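Local coordinates for protein nucleoporin nup120 (Schizosaccharomyces pombe, PDB 4GQ2) that serves as a structural constituent of the nuclear pore complex, whose nucleoporins can also dock transiently associated nuclear transport factors, at residues L23-P28 and V103-P108; N110-G115 and Y130-A135; Y139-S144 and D158-Y163. One frame throughout, in Å; residues are numbered along the deposited sequence.

From the N terminus, strand 21-26 is joined by contact 1 to strand 101-106, closing a loop of 74 residues that holds strands 59-64, 73-79 and 83-88 of the same five-stranded sheet. The chain then passes directly into contact 2, where 110-115 meets 130-135 at the end of a short loop built round strands 115-121 and 126-133. Contact 3 follows, pairing strand 138-143 with strand 160-163 across a loop that holds helix 146-149. The three follow in series, without nesting or crossing. Contacts 2 and 3 share a four-stranded antiparallel sheet, and contact 1 brings the preceding sheet against it, F107 packing on T133 and Y139.

Contact 1. Residues L23-P28 and V103-P108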
loop_
_atom_site.group_PDB
_atom_site.type_symbol
_atom_site.label_atom_id
_atom_site.label_comp_id
_atom_site.label_asym_id
_atom_site.label_seq_id
_atom_site.Cartn_x
_atom_site.Cartn_y
_atom_site.Cartn_z
ATOM N N LEU A 23 7.823 21.495 12.323
ATOM C CA LEU A 23 8.360 22.768 12.798
ATOM C C LEU A 23 9.063 22.505 14.118
ATOM O O LEU A 23 8.431 22.113 15.101
ATOM C CB LEU A 23 7.272 23.837 12.956
ATOM C CG LEU A 23 7.685 25.182 13.582
ATOM C CD1 LEU A 23 8.768 25.925 12.797
ATOM C CD2 LEU A 23 6.471 26.071 13.757
ATOM N N ALA A 24 10.374 22.698 14.119
ATOM C CA ALA A 24 11.188 22.499 15.308
ATOM C C ALA A 24 11.365 23.832 16.028
ATOM O O ALA A 24 11.774 24.824 15.419
ATOM C CB ALA A 24 12.534 21.915 14.928
ATOM N N LEU A 25 11.031 23.854 17.315
ATOM C CA LEU A 25 11.168 25.060 18.124
ATOM C C LEU A 25 11.974 24.804 19.392
ATOM O O LEU A 25 11.948 23.700 19.941
ATOM C CB LEU A 25 9.800 25.592 18.511
ATOM C CG LEU A 25 8.772 25.920 17.437
ATOM C CD1 LEU A 25 7.545 26.537 18.099
ATOM C CD2 LEU A 25 9.366 26.867 16.406
ATOM N N TRP A 26 12.687 25.834 19.841
ATOM C CA TRP A 26 13.420 25.816 21.110
ATOM C C TRP A 26 12.932 26.932 21.974
ATOM O O TRP A 26 12.898 28.090 21.540
ATOM C CB TRP A 26 14.916 25.993 20.877
ATOM C CG TRP A 26 15.603 24.756 20.361
ATOM C CD1 TRP A 26 16.388 23.859 21.080
ATOM C CD2 TRP A 26 15.581 24.230 18.988
ATOM N NE1 TRP A 26 16.845 22.846 20.271
ATOM C CE2 TRP A 26 16.398 23.007 19.005
ATOM C CE3 TRP A 26 14.991 24.632 17.793
ATOM C CZ2 TRP A 26 16.602 22.242 17.865
ATOM C CZ3 TRP A 26 15.209 23.853 16.649
ATOM C CH2 TRP A 26 15.996 22.687 16.684
ATOM N N VAL A 27 12.541 26.599 23.205
ATOM C CA VAL A 27 12.144 27.616 24.184
ATOM C C VAL A 27 13.376 28.455 24.559
ATOM O O VAL A 27 14.499 27.929 24.554
ATOM C CB VAL A 27 11.471 27.000 25.438
ATOM C CG1 VAL A 27 10.215 26.229 25.050
ATOM C CG2 VAL A 27 12.429 26.100 26.205
ATOM N N PRO A 28 13.183 29.763 24.838
ATOM C CA PRO A 28 14.306 30.625 25.227
ATOM C C PRO A 28 15.087 30.052 26.413
ATOM O O PRO A 28 14.480 29.572 27.376
ATOM C CB PRO A 28 13.616 31.933 25.623
ATOM C CG PRO A 28 12.378 31.953 24.799
ATOM C CD PRO A 28 11.921 30.523 24.751
ATOM N N VAL A 103 4.476 19.941 15.118
ATOM C CA VAL A 103 5.474 20.762 15.788
ATOM C C VAL A 103 6.204 19.979 16.863
ATOM O O VAL A 103 5.611 19.146 17.547
ATOM C CB VAL A 103 4.933 22.152 16.266
ATOM C CG1 VAL A 103 3.417 22.228 16.234
ATOM C CG2 VAL A 103 5.484 22.555 17.633
ATOM N N LYS A 104 7.507 20.217 16.956
ATOM C CA LYS A 104 8.347 19.619 17.981
ATOM C C LYS A 104 9.041 20.739 18.756
ATOM O O LYS A 104 9.792 21.537 18.179
ATOM C CB LYS A 104 9.366 18.666 17.359
ATOM C CG LYS A 104 10.426 18.155 18.326
ATOM C CD LYS A 104 11.392 17.189 17.662
ATOM C CE LYS A 104 10.677 15.956 17.129
ATOM N NZ LYS A 104 11.639 14.895 16.735
ATOM N N ILE A 105 8.768 20.779 20.058
ATOM C CA ILE A 105 9.264 21.819 20.945
ATOM C C ILE A 105 10.319 21.215 21.854
ATOM O O ILE A 105 10.062 20.228 22.536
ATOM C CB ILE A 105 8.111 22.422 21.777
ATOM C CG1 ILE A 105 7.078 23.052 20.839
ATOM C CG2 ILE A 105 8.633 23.458 22.762
ATOM C CD1 ILE A 105 5.728 23.350 21.452
ATOM N N HIS A 106 11.510 21.801 21.847
ATOM C CA HIS A 106 12.611 21.328 22.685
ATOM C C HIS A 106 12.717 22.160 23.923
ATOM O O HIS A 106 12.496 23.378 23.888
ATOM C CB HIS A 106 13.941 21.375 21.945
ATOM C CG HIS A 106 13.949 20.611 20.650
ATOM N ND1 HIS A 106 14.426 19.354 20.554
ATOM C CD2 HIS A 106 13.529 20.976 19.371
ATOM C CE1 HIS A 106 14.316 18.932 19.280
ATOM N NE2 HIS A 106 13.764 19.926 18.557
ATOM N N PHE A 107 13.063 21.488 25.021
ATOM C CA PHE A 107 13.185 22.090 26.339
ATOM C C PHE A 107 14.576 21.812 26.895
ATOM O O PHE A 107 15.214 20.841 26.480
ATOM C CB PHE A 107 12.132 21.499 27.279
ATOM C CG PHE A 107 10.731 21.936 26.972
ATOM C CD1 PHE A 107 9.975 21.275 26.007
ATOM C CD2 PHE A 107 10.160 23.007 27.655
ATOM C CE1 PHE A 107 8.680 21.679 25.729
ATOM C CE2 PHE A 107 8.863 23.418 27.377
ATOM C CZ PHE A 107 8.123 22.753 26.413
ATOM N N PRO A 108 15.056 22.666 27.828
ATOM C CA PRO A 108 16.360 22.450 28.467
ATOM C C PRO A 108 16.290 21.365 29.534
ATOM O O PRO A 108 17.326 20.850 29.966
ATOM C CB PRO A 108 16.673 23.803 29.125
ATOM C CG PRO A 108 15.603 24.750 28.693
ATOM C CD PRO A 108 14.427 23.914 28.293
#
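W26 and H106 lie side by side at the ends of two parallel strands, their rings in an offset stack with planes 12° apart. The pair belongs to a five-stranded sheet of the beta-propeller domain, in which strand 21-26 forms one outer edge beside strand 101-106. The imidazole CD2 sits over the centre of the indole, 3.5 Å from W26 CE2, while H106 CB lies over the five-membered ring as a CH-pi contact. The bridge between the two residues puts both side chains on one face of the sheet, and with CG anti to the carbonyl carbon in each (chi1 -76° for W26 and -56° for H106) the rings run alongside each other. H106 is also held from the backbone: its N donates to L25 O at 2.7 Å, and the same carbonyl oxygen lies in plane at the imidazole edge. Replacing the imidazole at H106 by the methyl of an alanine would probably leave one face of the W26 indole without its stacking partner and the ring freer to turn. Further bonds from L25 N to K104 O and from K104 N to L23 O keep the strands in register.

L25 and I105 project from the other face, where L25 reaches W147 and W159. Past the strand ends, V27 turns toward the partner segment and fits between F107 and P108. Its CG1 lies over the phenyl face, 4.3 Å from the F107 ring centroid, and the V27 side chain meets P108 at about a right angle, with V27 CG2 3.6 Å from P108 CD.

Contact 2. Residues N110-G115 and Y130-A135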
loop_
_atom_site.group_PDB
_atom_site.type_symbol
_atom_site.label_atom_id
_atom_site.label_comp_id
_atom_site.label_asym_id
_atom_site.label_seq_id
_atom_site.Cartn_x
_atom_site.Cartn_y
_atom_site.Cartn_z
ATOM N N ASN A 110 13.379 17.995 30.945
ATOM C CA ASN A 110 12.198 17.183 30.653
ATOM C C ASN A 110 10.904 17.769 31.213
ATOM O O ASN A 110 10.837 18.109 32.391
ATOM C CB ASN A 110 12.376 15.747 31.180
ATOM C CG ASN A 110 13.131 14.847 30.208
ATOM O OD1 ASN A 110 13.019 14.987 28.992
ATOM N ND2 ASN A 110 13.896 13.906 30.746
ATOM N N VAL A 111 9.880 17.887 30.367
ATOM C CA VAL A 111 8.547 18.234 30.844
ATOM C C VAL A 111 8.125 17.162 31.847
ATOM O O VAL A 111 8.331 15.974 31.613
ATOM C CB VAL A 111 7.520 18.322 29.695
ATOM C CG1 VAL A 111 6.155 18.729 30.227
ATOM C CG2 VAL A 111 7.981 19.312 28.632
ATOM N N MET A 112 7.567 17.583 32.976
ATOM C CA MET A 112 7.140 16.630 33.990
ATOM C C MET A 112 5.825 15.971 33.603
ATOM O O MET A 112 5.005 16.557 32.888
ATOM C CB MET A 112 7.025 17.291 35.375
ATOM C CG MET A 112 5.818 18.197 35.560
ATOM S SD MET A 112 5.520 18.591 37.295
ATOM C CE MET A 112 3.837 19.213 37.240
ATOM N N LYS A 113 5.647 14.744 34.079
ATOM C CA LYS A 113 4.401 14.016 33.953
ATOM C C LYS A 113 3.280 14.876 34.544
ATOM O O LYS A 113 3.460 15.522 35.586
ATOM C CB LYS A 113 4.538 12.674 34.685
ATOM C CG LYS A 113 3.258 11.875 34.843
ATOM C CD LYS A 113 3.068 10.852 33.735
ATOM C CE LYS A 113 1.949 9.872 34.072
ATOM N NZ LYS A 113 0.596 10.485 33.928
ATOM N N ASP A 114 2.141 14.914 33.859
ATOM C CA ASP A 114 1.026 15.791 34.236
ATOM C C ASP A 114 1.434 17.260 34.163
ATOM O O ASP A 114 0.783 18.121 34.758
ATOM C CB ASP A 114 0.507 15.451 35.639
ATOM C CG ASP A 114 0.187 13.985 35.796
ATOM O OD1 ASP A 114 -0.843 13.543 35.260
ATOM O OD2 ASP A 114 0.966 13.272 36.451
ATOM N N GLY A 115 2.511 17.530 33.424
ATOM C CA GLY A 115 3.068 18.871 33.312
ATOM C C GLY A 115 2.700 19.639 32.056
ATOM O O GLY A 115 3.375 20.604 31.710
ATOM N N TYR A 130 0.461 25.510 28.778
ATOM C CA TYR A 130 1.270 25.612 29.985
ATOM C C TYR A 130 2.095 24.338 30.121
ATOM O O TYR A 130 1.546 23.234 30.076
ATOM C CB TYR A 130 0.387 25.738 31.225
ATOM C CG TYR A 130 -0.524 26.941 31.271
ATOM C CD1 TYR A 130 -0.065 28.177 31.735
ATOM C CD2 TYR A 130 -1.858 26.837 30.881
ATOM C CE1 TYR A 130 -0.907 29.280 31.786
ATOM C CE2 TYR A 130 -2.707 27.933 30.926
ATOM C CZ TYR A 130 -2.229 29.149 31.380
ATOM O OH TYR A 130 -3.078 30.231 31.429
ATOM N N ALA A 131 3.405 24.492 30.299
ATOM C CA ALA A 131 4.306 23.362 30.502
ATOM C C ALA A 131 5.299 23.624 31.628
ATOM O O ALA A 131 5.885 24.706 31.713
ATOM C CB ALA A 131 5.044 23.032 29.215
ATOM N N ILE A 132 5.470 22.627 32.493
ATOM C CA ILE A 132 6.428 22.692 33.594
ATOM C C ILE A 132 7.425 21.554 33.452
ATOM O O ILE A 132 7.051 20.387 33.263
ATOM C CB ILE A 132 5.733 22.629 34.979
ATOM C CG1 ILE A 132 4.858 23.871 35.201
ATOM C CG2 ILE A 132 6.764 22.509 36.094
ATOM C CD1 ILE A 132 3.782 23.715 36.259
ATOM N N THR A 133 8.699 21.904 33.543
ATOM C CA THR A 133 9.765 20.940 33.377
ATOM C C THR A 133 10.262 20.465 34.741
ATOM O O THR A 133 9.864 21.008 35.771
ATOM C CB THR A 133 10.910 21.540 32.541
ATOM O OG1 THR A 133 11.430 22.700 33.199
ATOM C CG2 THR A 133 10.396 21.942 31.165
ATOM N N HIS A 134 11.115 19.443 34.744
ATOM C CA HIS A 134 11.699 18.909 35.972
ATOM C C HIS A 134 12.562 19.943 36.662
ATOM O O HIS A 134 12.796 19.860 37.871
ATOM C CB HIS A 134 12.487 17.624 35.684
ATOM C CG HIS A 134 13.100 16.990 36.917
ATOM N ND1 HIS A 134 14.387 17.187 37.271
ATOM C CD2 HIS A 134 12.548 16.163 37.894
ATOM C CE1 HIS A 134 14.649 16.515 38.408
ATOM N NE2 HIS A 134 13.524 15.888 38.788
ATOM N N ALA A 135 13.026 20.932 35.898
ATOM C CA ALA A 135 13.830 22.029 36.436
ATOM C C ALA A 135 12.961 23.103 37.069
ATOM O O ALA A 135 13.474 24.036 37.689
ATOM C CB ALA A 135 14.696 22.636 35.354
#
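N110 O receives the backbone N-H of H134 at 2.7 Å, the first of three hydrogen bonds that fasten 110-115 to 130-135. This bond is bent, with an N-H...O angle of 148°. Two residues on, M112 N donates to I132 O at 2.9 Å in an almost straight bond of 173°. I132 is gripped through both its backbone polar atoms, since its N donates in turn to G115 O at 3.0 Å. The same G115 oxygen also takes a CA-H...O contact from A131.

Between the first two bonds V111 and T133 form an antiparallel non-hydrogen-bonded pair whose alpha carbons come within 3.9 Å and whose side chains diverge. The V111 carbonyl looks outside the pair and accepts from Y58 OH. The chain then turns a corner through a type II beta turn, M112 to G115, closed by a weak bond from G115 N to M112 O. D114 N, within this turn, is bound by D59 OD2.

Side chains add less. With its CG lying between the backbone N and carbonyl carbon (chi1 74°), M112 lays that carbon 3.4 Å from I132 O, and its SD is 4.3 Å from I132 CG2. The phenol of Y130 reaches the neighbouring sheet and donates from OH to S180 O, in the turn between strands 173-178 and 183-188. The polar chemistry of this contact is thus carried by main-chain amides and carbonyls, so the pairing of the two segments probably depends little on the identity of their side chains.

Contact 3. Residues Y139-S144 and D158-Y163; sequences YYIRLS and DWCLCY
The chi1 of Y139, -63°, puts CG anti to the carbonyl carbon and beside the backbone N, directing the ring toward two cysteines on the facing strand. C162 SG has the same kind of placement (chi1 -48°) and comes 3.6 Å from Y139 CE1. C160 SG reaches Y139 CD1 at 4.0 Å. Both sulfurs approach the phenol ring obliquely, making sulfur-aromatic contacts, and C160 SG also touches I141 CG1. Beside them, I141 CG2 meets the indole edge of W159 in the plane of the ring, 3.8 Å from W159 CE3, while the CB of C160 lies against a face of the same indole.

These strands, 138-143 and 160-163, are antiparallel neighbours in a four-stranded propeller sheet, with 160-163 at its outer edge. Y140 and L161 form the hydrogen-bonded pair: Y140 N donates to L161 O, and L161 N returns a bond to Y140 O. R142 N extends the ladder to W159 O.

On the opposite face, Y140 and L161 lie side by side and point the same way, and Y140 CB comes in plane against the edge of the Y163 ring at CE2. The Y140 hydroxyl is bound by T181 O. At the far end, R142 brings NH1 3.4 Å from D158 OD2 in a salt bridge of charges alone, because the oxygen sits over a face of the guanidinium, whose plane is turned 46° from the carboxylate. D158 O lies at the guanidinium edge, in plane, 2.9 Å from R142 NH1.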
loop_
_atom_site.group_PDB
_atom_site.type_symbol
_atom_site.label_atom_id
_atom_site.label_comp_id
_atom_site.label_asym_id
_atom_site.label_seq_id
_atom_site.Cartn_x
_atom_site.Cartn_y
_atom_site.Cartn_z
ATOM N N TYR A 139 6.424 27.367 31.405
ATOM C CA TYR A 139 6.439 27.922 30.066
ATOM C C TYR A 139 5.039 28.205 29.580
ATOM O O TYR A 139 4.133 27.402 29.779
ATOM C CB TYR A 139 7.145 26.987 29.104
ATOM C CG TYR A 139 8.604 26.762 29.413
ATOM C CD1 TYR A 139 9.584 27.630 28.922
ATOM C CD2 TYR A 139 9.012 25.667 30.178
ATOM C CE1 TYR A 139 10.931 27.418 29.193
ATOM C CE2 TYR A 139 10.357 25.443 30.446
ATOM C CZ TYR A 139 11.312 26.318 29.953
ATOM O OH TYR A 139 12.645 26.093 30.226
ATOM N N TYR A 140 4.877 29.360 28.946
ATOM C CA TYR A 140 3.582 29.799 28.450
ATOM C C TYR A 140 3.675 29.939 26.932
ATOM O O TYR A 140 4.176 30.951 26.418
ATOM C CB TYR A 140 3.192 31.119 29.124
ATOM C CG TYR A 140 1.837 31.661 28.735
ATOM C CD1 TYR A 140 0.679 31.229 29.374
ATOM C CD2 TYR A 140 1.715 32.620 27.740
ATOM C CE1 TYR A 140 -0.564 31.736 29.028
ATOM C CE2 TYR A 140 0.478 33.131 27.381
ATOM C CZ TYR A 140 -0.655 32.690 28.023
ATOM O OH TYR A 140 -1.875 33.214 27.647
ATOM N N ILE A 141 3.203 28.907 26.230
ATOM C CA ILE A 141 3.386 28.785 24.781
ATOM C C ILE A 141 2.109 29.078 24.001
ATOM O O ILE A 141 1.076 28.432 24.212
ATOM C CB ILE A 141 3.923 27.387 24.391
ATOM C CG1 ILE A 141 5.276 27.120 25.056
ATOM C CG2 ILE A 141 4.064 27.261 22.878
ATOM C CD1 ILE A 141 5.628 25.648 25.149
ATOM N N ARG A 142 2.187 30.059 23.105
ATOM C CA ARG A 142 1.070 30.403 22.225
ATOM C C ARG A 142 1.184 29.673 20.888
ATOM O O ARG A 142 2.190 29.792 20.194
ATOM C CB ARG A 142 1.005 31.909 21.981
ATOM C CG ARG A 142 0.279 32.715 23.047
ATOM C CD ARG A 142 -0.100 34.075 22.475
ATOM N NE ARG A 142 -0.280 35.119 23.485
ATOM C CZ ARG A 142 0.712 35.795 24.062
ATOM N NH1 ARG A 142 1.980 35.532 23.762
ATOM N NH2 ARG A 142 0.435 36.731 24.954
ATOM N N LEU A 143 0.146 28.918 20.540
ATOM C CA LEU A 143 0.143 28.142 19.306
ATOM C C LEU A 143 -0.436 28.937 18.158
ATOM O O LEU A 143 -1.509 29.532 18.277
ATOM C CB LEU A 143 -0.675 26.859 19.472
ATOM C CG LEU A 143 -0.132 25.732 20.351
ATOM C CD1 LEU A 143 -1.208 24.675 20.551
ATOM C CD2 LEU A 143 1.128 25.124 19.751
ATOM N N SER A 144 0.276 28.939 17.042
ATOM C CA SER A 144 -0.276 29.449 15.799
ATOM C C SER A 144 -0.738 28.276 14.931
ATOM O O SER A 144 -0.003 27.290 14.752
ATOM C CB SER A 144 0.761 30.298 15.066
ATOM O OG SER A 144 0.246 30.770 13.836
ATOM N N ASP A 158 6.756 36.718 20.727
ATOM C CA ASP A 158 6.131 36.421 22.015
ATOM C C ASP A 158 5.526 35.011 22.121
ATOM O O ASP A 158 4.676 34.767 22.986
ATOM C CB ASP A 158 5.054 37.477 22.314
ATOM C CG ASP A 158 4.039 37.632 21.176
ATOM O OD1 ASP A 158 4.420 37.485 19.992
ATOM O OD2 ASP A 158 2.857 37.917 21.467
ATOM N N TRP A 159 5.967 34.086 21.263
ATOM C CA TRP A 159 5.361 32.745 21.201
ATOM C C TRP A 159 5.601 31.945 22.448
ATOM O O TRP A 159 4.733 31.182 22.869
ATOM C CB TRP A 159 5.816 31.973 19.966
ATOM C CG TRP A 159 7.207 31.388 20.049
ATOM C CD1 TRP A 159 8.399 31.965 19.622
ATOM C CD2 TRP A 159 7.594 30.074 20.586
ATOM N NE1 TRP A 159 9.461 31.127 19.849
ATOM C CE2 TRP A 159 9.052 29.980 20.426
ATOM C CE3 TRP A 159 6.906 29.006 21.161
ATOM C CZ2 TRP A 159 9.764 28.862 20.832
ATOM C CZ3 TRP A 159 7.639 27.885 21.568
ATOM C CH2 TRP A 159 9.033 27.817 21.408
ATOM N N CYS A 160 6.779 32.121 23.044
ATOM C CA CYS A 160 7.109 31.492 24.314
ATOM C C CYS A 160 7.547 32.485 25.392
ATOM O O CYS A 160 8.529 33.199 25.224
ATOM C CB CYS A 160 8.187 30.433 24.133
ATOM S SG CYS A 160 8.372 29.410 25.604
ATOM N N LEU A 161 6.802 32.503 26.494
ATOM C CA LEU A 161 7.134 33.277 27.688
ATOM C C LEU A 161 7.574 32.316 28.792
ATOM O O LEU A 161 6.946 31.271 29.001
ATOM C CB LEU A 161 5.910 34.080 28.147
ATOM C CG LEU A 161 5.633 35.505 27.635
ATOM C CD1 LEU A 161 6.052 35.738 26.191
ATOM C CD2 LEU A 161 4.165 35.867 27.825
ATOM N N CYS A 162 8.650 32.668 29.491
ATOM C CA CYS A 162 9.176 31.838 30.577
ATOM C C CYS A 162 8.986 32.472 31.944
ATOM O O CYS A 162 9.273 33.657 32.140
ATOM C CB CYS A 162 10.658 31.542 30.363
ATOM S SG CYS A 162 11.006 30.996 28.689
ATOM N N TYR A 163 8.520 31.663 32.889
ATOM C CA TYR A 163 8.267 32.119 34.244
ATOM C C TYR A 163 8.945 31.210 35.253
ATOM O O TYR A 163 8.981 29.994 35.071
ATOM C CB TYR A 163 6.769 32.144 34.517
ATOM C CG TYR A 163 5.997 33.101 33.644
ATOM C CD1 TYR A 163 5.879 34.450 33.988
ATOM C CD2 TYR A 163 5.367 32.659 32.480
ATOM C CE1 TYR A 163 5.158 35.334 33.193
ATOM C CE2 TYR A 163 4.651 33.535 31.675
ATOM C CZ TYR A 163 4.548 34.870 32.037
ATOM O OH TYR A 163 3.835 35.740 31.244
#